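Local coordinates for probable glucarate dehydratase (Mycobacterium smegmatis str. MC2 155, PDB 3VDG), which probably catalyses the metal-dependent dehydration of glucarate or a related acid sugar, as a member of the enolase superfamily, at residues A59-D64 / F136-V141. Numbering follows the deposited sequence.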
ATOM      1  N   ALA A  59      26.039  -0.541  -6.736  1.00 20.71           N
ATOM      2  CA  ALA A  59      26.548  -0.855  -5.399  1.00 20.21           C
ATOM      3  C   ALA A  59      25.769  -2.062  -4.899  1.00 28.52           C
ATOM      4  O   ALA A  59      24.542  -2.099  -4.973  1.00 24.27           O
ATOM      5  CB  ALA A  59      26.386   0.331  -4.450  1.00 18.66           C
ATOM      6  N   VAL A  60      26.495  -3.071  -4.451  1.00 20.88           N
ATOM      7  CA  VAL A  60      25.893  -4.274  -3.868  1.00 19.29           C
ATOM      8  C   VAL A  60      25.869  -4.118  -2.363  1.00 20.27           C
ATOM      9  O   VAL A  60      26.900  -3.784  -1.736  1.00 23.55           O
ATOM     10  CB  VAL A  60      26.704  -5.518  -4.245  1.00 25.93           C
ATOM     11  CG1 VAL A  60      26.246  -6.731  -3.425  1.00 25.11           C
ATOM     12  CG2 VAL A  60      26.577  -5.783  -5.749  1.00 17.82           C
ATOM     13  N   ILE A  61      24.689  -4.319  -1.777  1.00 17.02           N
ATOM     14  CA  ILE A  61      24.519  -4.306  -0.329  1.00 18.91           C
ATOM     15  C   ILE A  61      24.433  -5.733   0.170  1.00 23.99           C
ATOM     16  O   ILE A  61      23.625  -6.520  -0.317  1.00 20.51           O
ATOM     17  CB  ILE A  61      23.246  -3.546   0.138  1.00 20.73           C
ATOM     18  CG1 ILE A  61      23.470  -2.031   0.128  1.00 26.64           C
ATOM     19  CG2 ILE A  61      22.887  -3.911   1.578  1.00 24.49           C
ATOM     20  CD1 ILE A  61      23.586  -1.439  -1.252  1.00 29.66           C
ATOM     21  N   GLN A  62      25.292  -6.064   1.130  1.00 19.01           N
ATOM     22  CA  GLN A  62      25.181  -7.334   1.850  1.00 20.39           C
ATOM     23  C   GLN A  62      24.827  -6.937   3.270  1.00 25.82           C
ATOM     24  O   GLN A  62      25.609  -6.267   3.959  1.00 21.82           O
ATOM     25  CB  GLN A  62      26.498  -8.114   1.799  1.00 18.85           C
ATOM     26  CG  GLN A  62      26.689  -8.914   0.514  1.00 20.77           C
ATOM     27  CD  GLN A  62      28.116  -9.426   0.354  1.00 26.65           C
ATOM     28  OE1 GLN A  62      29.059  -8.640   0.290  1.00 25.77           O
ATOM     29  NE2 GLN A  62      28.273 -10.742   0.289  1.00 24.95           N
ATOM     30  N   LEU A  63      23.614  -7.281   3.690  1.00 20.65           N
ATOM     31  CA  LEU A  63      23.112  -6.805   4.972  1.00 18.08           C
ATOM     32  C   LEU A  63      23.230  -7.981   5.939  1.00 18.24           C
ATOM     33  O   LEU A  63      22.571  -9.002   5.756  1.00 22.22           O
ATOM     34  CB  LEU A  63      21.648  -6.355   4.835  1.00 20.19           C
ATOM     35  CG  LEU A  63      21.013  -5.854   6.131  1.00 23.24           C
ATOM     36  CD1 LEU A  63      21.639  -4.525   6.511  1.00 19.67           C
ATOM     37  CD2 LEU A  63      19.497  -5.700   6.020  1.00 18.88           C
ATOM     38  N   ASP A  64      24.082  -7.830   6.952  1.00 23.12           N
ATOM     39  CA  ASP A  64      24.413  -8.913   7.882  1.00 21.44           C
ATOM     40  C   ASP A  64      23.588  -8.845   9.168  1.00 20.43           C
ATOM     41  O   ASP A  64      23.284  -7.754   9.656  1.00 23.47           O
ATOM     42  CB  ASP A  64      25.906  -8.836   8.210  1.00 23.34           C
ATOM     43  CG  ASP A  64      26.775  -9.013   6.962  1.00 29.54           C
ATOM     44  OD1 ASP A  64      26.478  -9.922   6.159  1.00 32.58           O
ATOM     45  OD2 ASP A  64      27.742  -8.246   6.778  1.00 28.82           O
ATOM     46  N   PHE A 136      17.061   4.149   1.189  1.00 18.86           N
ATOM     47  CA  PHE A 136      16.349   3.100   1.926  1.00 19.93           C
ATOM     48  C   PHE A 136      16.161   1.862   1.059  1.00 22.15           C
ATOM     49  O   PHE A 136      16.311   0.730   1.524  1.00 20.16           O
ATOM     50  CB  PHE A 136      14.994   3.671   2.382  1.00 16.50           C
ATOM     51  CG  PHE A 136      14.020   2.658   2.948  1.00 19.90           C
ATOM     52  CD1 PHE A 136      14.353   1.856   4.034  1.00 19.07           C
ATOM     53  CD2 PHE A 136      12.723   2.573   2.436  1.00 19.13           C
ATOM     54  CE1 PHE A 136      13.435   0.951   4.562  1.00 22.63           C
ATOM     55  CE2 PHE A 136      11.805   1.673   2.958  1.00 19.25           C
ATOM     56  CZ  PHE A 136      12.159   0.861   4.029  1.00 22.35           C
ATOM     57  N   SER A 137      15.840   2.076  -0.213  1.00 17.99           N
ATOM     58  CA  SER A 137      15.509   0.962  -1.094  1.00 18.74           C
ATOM     59  C   SER A 137      16.376  -0.314  -0.959  1.00 18.27           C
ATOM     60  O   SER A 137      15.846  -1.392  -0.670  1.00 21.08           O
ATOM     61  CB  SER A 137      15.497   1.443  -2.555  1.00 19.60           C
ATOM     62  OG  SER A 137      15.182   0.363  -3.401  1.00 24.68           O
ATOM     63  N   PRO A 138      17.706  -0.222  -1.201  1.00 18.31           N
ATOM     64  CA  PRO A 138      18.500  -1.459  -1.154  1.00 19.63           C
ATOM     65  C   PRO A 138      18.512  -2.136   0.220  1.00 19.85           C
ATOM     66  O   PRO A 138      18.620  -3.370   0.312  1.00 18.05           O
ATOM     67  CB  PRO A 138      19.927  -0.984  -1.494  1.00 20.44           C
ATOM     68  CG  PRO A 138      19.940   0.469  -1.127  1.00 18.93           C
ATOM     69  CD  PRO A 138      18.544   0.959  -1.491  1.00 17.72           C
ATOM     70  N   PHE A 139      18.410  -1.351   1.282  1.00 17.14           N
ATOM     71  CA  PHE A 139      18.348  -1.947   2.617  1.00 19.76           C
ATOM     72  C   PHE A 139      17.020  -2.643   2.842  1.00 21.12           C
ATOM     73  O   PHE A 139      16.963  -3.707   3.469  1.00 20.76           O
ATOM     74  CB  PHE A 139      18.611  -0.909   3.701  1.00 19.26           C
ATOM     75  CG  PHE A 139      19.993  -0.351   3.645  1.00 21.32           C
ATOM     76  CD1 PHE A 139      21.076  -1.099   4.106  1.00 21.15           C
ATOM     77  CD2 PHE A 139      20.222   0.899   3.091  1.00 22.72           C
ATOM     78  CE1 PHE A 139      22.372  -0.608   4.015  1.00 19.24           C
ATOM     79  CE2 PHE A 139      21.521   1.404   3.012  1.00 23.40           C
ATOM     80  CZ  PHE A 139      22.590   0.651   3.482  1.00 22.10           C
ATOM     81  N   GLU A 140      15.949  -2.049   2.319  1.00 16.64           N
ATOM     82  CA  GLU A 140      14.625  -2.661   2.427  1.00 17.82           C
ATOM     83  C   GLU A 140      14.593  -3.967   1.650  1.00 18.64           C
ATOM     84  O   GLU A 140      14.030  -4.959   2.107  1.00 18.33           O
ATOM     85  CB  GLU A 140      13.551  -1.710   1.888  1.00 20.41           C
ATOM     86  CG  GLU A 140      12.127  -2.142   2.188  1.00 19.06           C
ATOM     87  CD  GLU A 140      11.423  -2.819   1.011  1.00 23.29           C
ATOM     88  OE1 GLU A 140      12.081  -3.149  -0.010  1.00 22.93           O
ATOM     89  OE2 GLU A 140      10.188  -3.024   1.109  1.00 21.47           O
ATOM     90  N   VAL A 141      15.191  -3.982   0.466  1.00 17.54           N
ATOM     91  CA  VAL A 141      15.191  -5.221  -0.344  1.00 16.65           C
ATOM     92  C   VAL A 141      15.995  -6.301   0.393  1.00 15.71           C
ATOM     93  O   VAL A 141      15.560  -7.441   0.497  1.00 17.01           O
ATOM     94  CB  VAL A 141      15.763  -4.985  -1.762  1.00 19.41           C
ATOM     95  CG1 VAL A 141      16.043  -6.310  -2.472  1.00 17.45           C
ATOM     96  CG2 VAL A 141      14.776  -4.156  -2.606  1.00 17.47           C
TER
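Ile61 sends its two branches to two successive helix residues, Pro138 and Phe139, and with Phe139 it supplies most of the 206 Å² buried between strand segment 59-64 and helix segment 136-141. The ethyl branch goes to the proline: CD1 of Ile61 lies 3.7 Å from CB of Pro138, while the ring's CG is reached at 4.1 Å by the same methyl, Ile61 CD1. The other branch, the methyl CG2, lies 4.1 Å from CE1 of Phe139 and approaches the ring obliquely. A chi1 of -79° sets CG2 anti to the backbone N and CG1 anti to the carbonyl carbon, and a chi2 of 70° turns CD1 to the proline.

Pro138 also marks a kink in the helix, since its N makes no bond to the preceding turn; within the segment the helical pattern is seen again from Glu140 N, bonded to Phe136 O at 2.9 Å. The segments lie in a region consistent with the N-terminal capping domain of the enolase superfamily, where an antiparallel three-stranded sheet packs against helices. Strand 55-65 is the central strand of that sheet; the axis of segment 59-64 passes that of segment 136-141 at 8.7 Å, with a crossing angle of -48°. Ile61 and Leu63, two residues apart, both direct their CB atoms to the helix.

Leu63 meets Phe139 at the ring edge, near its plane, with the methyl CD1 of Leu63 at 4.2 Å from CD1 of the phenylalanine. The second methyl of Leu63, CD2, comes to 4.1 Å from the backbone O of Phe139. Beyond these segments, the Phe139 side chain also touches Ala33 of strand 30-41 and Leu85, Ala88 and Ile92 of helix 79-92.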